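Long-range contact in spore germination protein GerM (Bacillus subtilis subsp. subtilis str. 168, PDB 6GZB), which is of unknown molecular function but affects both sporulation and spore germination: residues Leu299-Lys311 / Gly323-Gln335. Residues are numbered along the deposited sequence; the frame is centred on the assembly and turned at random.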
loop_
_atom_site.group_PDB
_atom_site.type_symbol
_atom_site.label_atom_id
_atom_site.label_comp_id
_atom_site.label_asym_id
_atom_site.label_seq_id
_atom_site.Cartn_x
_atom_site.Cartn_y
_atom_site.Cartn_z
ATOM N N LEU A 299 -2.042 8.682 -5.080
ATOM C CA LEU A 299 -3.024 8.969 -6.119
ATOM C C LEU A 299 -3.287 7.768 -7.025
ATOM O O LEU A 299 -4.440 7.494 -7.376
ATOM C CB LEU A 299 -2.582 10.174 -6.944
ATOM C CG LEU A 299 -3.220 11.507 -6.544
ATOM C CD1 LEU A 299 -3.560 11.563 -5.070
ATOM C CD2 LEU A 299 -2.360 12.694 -6.936
ATOM N N THR A 300 -2.249 6.997 -7.331
ATOM C CA THR A 300 -2.416 5.818 -8.183
ATOM C C THR A 300 -3.038 4.625 -7.464
ATOM O O THR A 300 -3.180 3.568 -8.062
ATOM C CB THR A 300 -1.086 5.367 -8.830
ATOM O OG1 THR A 300 -0.115 5.051 -7.827
ATOM C CG2 THR A 300 -0.536 6.447 -9.720
ATOM N N GLU A 301 -3.377 4.772 -6.182
ATOM C CA GLU A 301 -4.243 3.801 -5.509
ATOM C C GLU A 301 -5.705 4.030 -5.862
ATOM O O GLU A 301 -6.534 3.161 -5.619
ATOM C CB GLU A 301 -4.120 3.890 -3.982
ATOM C CG GLU A 301 -2.792 3.447 -3.414
ATOM C CD GLU A 301 -2.488 1.974 -3.634
ATOM O OE1 GLU A 301 -1.288 1.627 -3.616
ATOM O OE2 GLU A 301 -3.412 1.159 -3.825
ATOM N N GLN A 302 -6.016 5.244 -6.265
ATOM C CA GLN A 302 -7.365 5.639 -6.583
ATOM C C GLN A 302 -7.760 5.128 -7.934
ATOM O O GLN A 302 -6.938 4.992 -8.801
ATOM C CB GLN A 302 -7.543 7.134 -6.485
ATOM C CG GLN A 302 -7.429 7.640 -5.073
ATOM C CD GLN A 302 -7.514 9.131 -4.935
ATOM O OE1 GLN A 302 -8.098 9.780 -5.734
ATOM N NE2 GLN A 302 -6.932 9.657 -3.912
ATOM N N PRO A 303 -9.044 4.833 -8.095
ATOM C CA PRO A 303 -9.615 4.282 -9.317
ATOM C C PRO A 303 -9.369 5.167 -10.508
ATOM O O PRO A 303 -9.587 6.351 -10.437
ATOM C CB PRO A 303 -11.103 4.193 -8.999
ATOM C CG PRO A 303 -11.218 4.402 -7.536
ATOM C CD PRO A 303 -10.083 5.271 -7.167
ATOM N N ASP A 304 -8.859 4.532 -11.545
ATOM C CA ASP A 304 -8.528 5.098 -12.836
ATOM C C ASP A 304 -7.387 6.105 -12.884
ATOM O O ASP A 304 -7.247 6.793 -13.857
ATOM C CB ASP A 304 -9.757 5.650 -13.555
ATOM C CG ASP A 304 -10.918 4.684 -13.568
ATOM O OD1 ASP A 304 -10.769 3.557 -14.030
ATOM O OD2 ASP A 304 -11.990 5.078 -13.116
ATOM N N VAL A 305 -6.574 6.192 -11.845
ATOM C CA VAL A 305 -5.459 7.104 -11.866
ATOM C C VAL A 305 -4.229 6.317 -12.247
ATOM O O VAL A 305 -3.880 5.386 -11.581
ATOM C CB VAL A 305 -5.251 7.791 -10.530
ATOM C CG1 VAL A 305 -3.991 8.618 -10.550
ATOM C CG2 VAL A 305 -6.435 8.635 -10.166
ATOM N N LYS A 306 -3.581 6.704 -13.329
ATOM C CA LYS A 306 -2.398 5.995 -13.815
ATOM C C LYS A 306 -1.127 6.830 -13.715
ATOM O O LYS A 306 -0.025 6.285 -13.638
ATOM C CB LYS A 306 -2.614 5.542 -15.258
ATOM C CG LYS A 306 -3.803 4.604 -15.439
ATOM C CD LYS A 306 -3.669 3.342 -14.591
ATOM C CE LYS A 306 -4.635 2.246 -15.029
ATOM N NZ LYS A 306 -5.028 1.360 -13.895
ATOM N N SER A 307 -1.273 8.150 -13.688
ATOM C CA SER A 307 -0.108 9.028 -13.664
ATOM C C SER A 307 -0.457 10.398 -13.110
ATOM O O SER A 307 -1.624 10.777 -13.047
ATOM C CB SER A 307 0.472 9.173 -15.075
ATOM O OG SER A 307 -0.401 9.913 -15.912
ATOM N N VAL A 308 0.567 11.136 -12.700
ATOM C CA VAL A 308 0.384 12.428 -12.052
ATOM C C VAL A 308 1.374 13.432 -12.622
ATOM O O VAL A 308 2.579 13.186 -12.627
ATOM C CB VAL A 308 0.630 12.338 -10.534
ATOM C CG1 VAL A 308 0.303 13.663 -9.854
ATOM C CG2 VAL A 308 -0.157 11.187 -9.937
ATOM N N SER A 309 0.857 14.556 -13.108
ATOM C CA SER A 309 1.686 15.679 -13.529
ATOM C C SER A 309 1.588 16.759 -12.484
ATOM O O SER A 309 0.506 17.007 -11.934
ATOM C CB SER A 309 1.202 16.238 -14.873
ATOM O OG SER A 309 1.219 15.238 -15.874
ATOM N N VAL A 310 2.712 17.406 -12.205
ATOM C CA VAL A 310 2.762 18.390 -11.136
ATOM C C VAL A 310 3.189 19.748 -11.658
ATOM O O VAL A 310 4.091 19.851 -12.482
ATOM C CB VAL A 310 3.698 17.943 -9.998
ATOM C CG1 VAL A 310 3.154 16.677 -9.328
ATOM C CG2 VAL A 310 5.108 17.716 -10.528
ATOM N N LYS A 311 2.488 20.782 -11.211
ATOM C CA LYS A 311 2.820 22.151 -11.547
ATOM C C LYS A 311 2.875 22.949 -10.277
ATOM O O LYS A 311 2.329 22.533 -9.258
ATOM C CB LYS A 311 1.763 22.765 -12.471
ATOM C CG LYS A 311 1.584 22.014 -13.779
ATOM C CD LYS A 311 0.640 22.740 -14.727
ATOM C CE LYS A 311 0.218 21.827 -15.870
ATOM N NZ LYS A 311 -0.546 22.546 -16.919
ATOM N N GLY A 323 17.796 17.437 -10.552
ATOM C CA GLY A 323 17.725 18.679 -11.322
ATOM C C GLY A 323 16.963 18.541 -12.632
ATOM O O GLY A 323 17.001 19.426 -13.471
ATOM N N GLU A 324 16.277 17.419 -12.808
ATOM C CA GLU A 324 15.536 17.144 -14.027
ATOM C C GLU A 324 14.151 17.789 -13.979
ATOM O O GLU A 324 13.434 17.648 -12.995
ATOM C CB GLU A 324 15.408 15.633 -14.221
ATOM C CG GLU A 324 16.742 14.907 -14.117
ATOM C CD GLU A 324 16.608 13.400 -14.190
ATOM O OE1 GLU A 324 17.615 12.731 -14.513
ATOM O OE2 GLU A 324 15.497 12.885 -13.933
ATOM N N LYS A 325 13.759 18.440 -15.073
ATOM C CA LYS A 325 12.467 19.116 -15.143
ATOM C C LYS A 325 11.345 18.091 -15.207
ATOM O O LYS A 325 11.354 17.204 -16.049
ATOM C CB LYS A 325 12.380 20.035 -16.368
ATOM C CG LYS A 325 13.294 21.240 -16.324
ATOM C CD LYS A 325 12.901 22.277 -17.366
ATOM C CE LYS A 325 14.000 23.318 -17.530
ATOM N NZ LYS A 325 13.610 24.414 -18.458
ATOM N N LEU A 326 10.350 18.267 -14.352
ATOM C CA LEU A 326 9.208 17.375 -14.300
ATOM C C LEU A 326 8.067 17.952 -15.125
ATOM O O LEU A 326 7.119 18.519 -14.577
ATOM C CB LEU A 326 8.756 17.205 -12.854
ATOM C CG LEU A 326 9.798 16.587 -11.933
ATOM C CD1 LEU A 326 9.373 16.735 -10.482
ATOM C CD2 LEU A 326 9.979 15.125 -12.297
ATOM N N THR A 327 8.155 17.788 -16.440
ATOM C CA THR A 327 7.149 18.330 -17.344
ATOM C C THR A 327 6.184 17.244 -17.794
ATOM O O THR A 327 5.159 17.536 -18.395
ATOM C CB THR A 327 7.788 18.949 -18.610
ATOM O OG1 THR A 327 8.369 17.914 -19.412
ATOM C CG2 THR A 327 8.854 19.965 -18.248
ATOM N N GLU A 328 6.555 15.986 -17.579
ATOM C CA GLU A 328 5.723 14.872 -18.011
ATOM C C GLU A 328 5.040 14.182 -16.822
ATOM O O GLU A 328 5.463 14.330 -15.677
ATOM C CB GLU A 328 6.551 13.856 -18.800
ATOM C CG GLU A 328 7.115 14.379 -20.116
ATOM C CD GLU A 328 6.098 15.168 -20.920
ATOM O OE1 GLU A 328 5.156 14.547 -21.462
ATOM O OE2 GLU A 328 6.234 16.413 -20.986
ATOM N N PRO A 329 3.961 13.443 -17.099
ATOM C CA PRO A 329 3.287 12.678 -16.060
ATOM C C PRO A 329 4.217 11.649 -15.436
ATOM O O PRO A 329 4.913 10.942 -16.148
ATOM C CB PRO A 329 2.147 11.976 -16.811
ATOM C CG PRO A 329 1.947 12.766 -18.063
ATOM C CD PRO A 329 3.293 13.322 -18.409
ATOM N N VAL A 330 4.206 11.564 -14.113
ATOM C CA VAL A 330 4.941 10.529 -13.401
ATOM C C VAL A 330 3.993 9.380 -13.081
ATOM O O VAL A 330 2.885 9.577 -12.568
ATOM C CB VAL A 330 5.535 11.081 -12.094
ATOM C CG1 VAL A 330 6.373 10.024 -11.389
ATOM C CG2 VAL A 330 6.358 12.323 -12.379
ATOM N N SER A 331 4.435 8.167 -13.370
ATOM C CA SER A 331 3.610 7.007 -13.115
ATOM C C SER A 331 4.121 6.262 -11.883
ATOM O O SER A 331 5.155 6.596 -11.317
ATOM C CB SER A 331 3.579 6.095 -14.340
ATOM O OG SER A 331 4.887 5.686 -14.687
ATOM N N ARG A 332 3.323 5.318 -11.418
ATOM C CA ARG A 332 3.628 4.576 -10.210
ATOM C C ARG A 332 4.960 3.846 -10.371
ATOM O O ARG A 332 5.205 3.221 -11.398
ATOM C CB ARG A 332 2.498 3.584 -9.968
ATOM C CG ARG A 332 2.581 2.803 -8.679
ATOM C CD ARG A 332 1.331 1.944 -8.539
ATOM N NE ARG A 332 1.340 1.140 -7.324
ATOM C CZ ARG A 332 0.784 1.514 -6.179
ATOM N NH1 ARG A 332 0.848 0.717 -5.124
ATOM N NH2 ARG A 332 0.169 2.681 -6.084
ATOM N N PRO A 333 5.829 3.925 -9.359
ATOM C CA PRO A 333 7.102 3.199 -9.391
ATOM C C PRO A 333 6.915 1.731 -9.765
ATOM O O PRO A 333 5.928 1.107 -9.364
ATOM C CB PRO A 333 7.607 3.316 -7.953
ATOM C CG PRO A 333 7.000 4.572 -7.437
ATOM C CD PRO A 333 5.684 4.745 -8.144
ATOM N N SER A 334 7.840 1.198 -10.558
ATOM C CA SER A 334 7.762 -0.199 -10.994
ATOM C C SER A 334 8.026 -1.138 -9.821
ATOM O O SER A 334 7.432 -2.204 -9.729
ATOM C CB SER A 334 8.761 -0.475 -12.127
ATOM O OG SER A 334 9.686 0.588 -12.264
ATOM N N GLN A 335 8.913 -0.724 -8.925
ATOM C CA GLN A 335 9.170 -1.460 -7.696
ATOM C C GLN A 335 8.860 -0.574 -6.501
ATOM O O GLN A 335 9.557 0.405 -6.253
ATOM C CB GLN A 335 10.636 -1.907 -7.647
ATOM C CG GLN A 335 10.997 -2.883 -8.753
ATOM C CD GLN A 335 12.437 -3.345 -8.696
ATOM O OE1 GLN A 335 13.119 -3.198 -7.680
ATOM N NE2 GLN A 335 12.905 -3.918 -9.790
HETATM O O HOH W 1 6.815 20.576 -13.013
HETATM O O HOH W 2 4.963 16.731 -14.148
#
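Arg332 reaches across to Thr300 and Glu301 with its chain fully extended from CG to NE; CG lies anti to the backbone N (chi1 -175°), and the methylenes run past the threonine hydroxyl. Arg332 NH2 donates to Thr300 OG1 at 3.0 Å, the oxygen lying at the guanidinium edge and in its plane; that hydroxyl is also hydrogen-bonded to Val296 O on helix 289-299. Glu301 bends at chi2 to bring OE1 within 2.8 Å of Arg332 NH1 in a salt bridge, its carboxylate turned almost perpendicular (81°) to the guanidinium, and Tyr204 OH bonds the same oxygen. The Glu301 carboxylate and Thr300 hydroxyl would lose the guanidinium were this arginine an alanine, and the segment following 330-331 would probably be held less firmly to the turn. Further along, 330-331 is a short, weakly bonded edge strand, antiparallel to 307-312, in the mixed sheet of the second GerMN domain. Val308 and Val330 make the hydrogen-bonded pair, Val330 N to Val308 O being 2.7 Å. The Pro329 ring lies against two serine hydroxyls, its CB 3.4 Å from Ser307 OG and its CG 3.4 Å from Ser309 OG. On the Leu326 side of Pro329 the backbones part, and two waters bridge Val310 to Leu326 O.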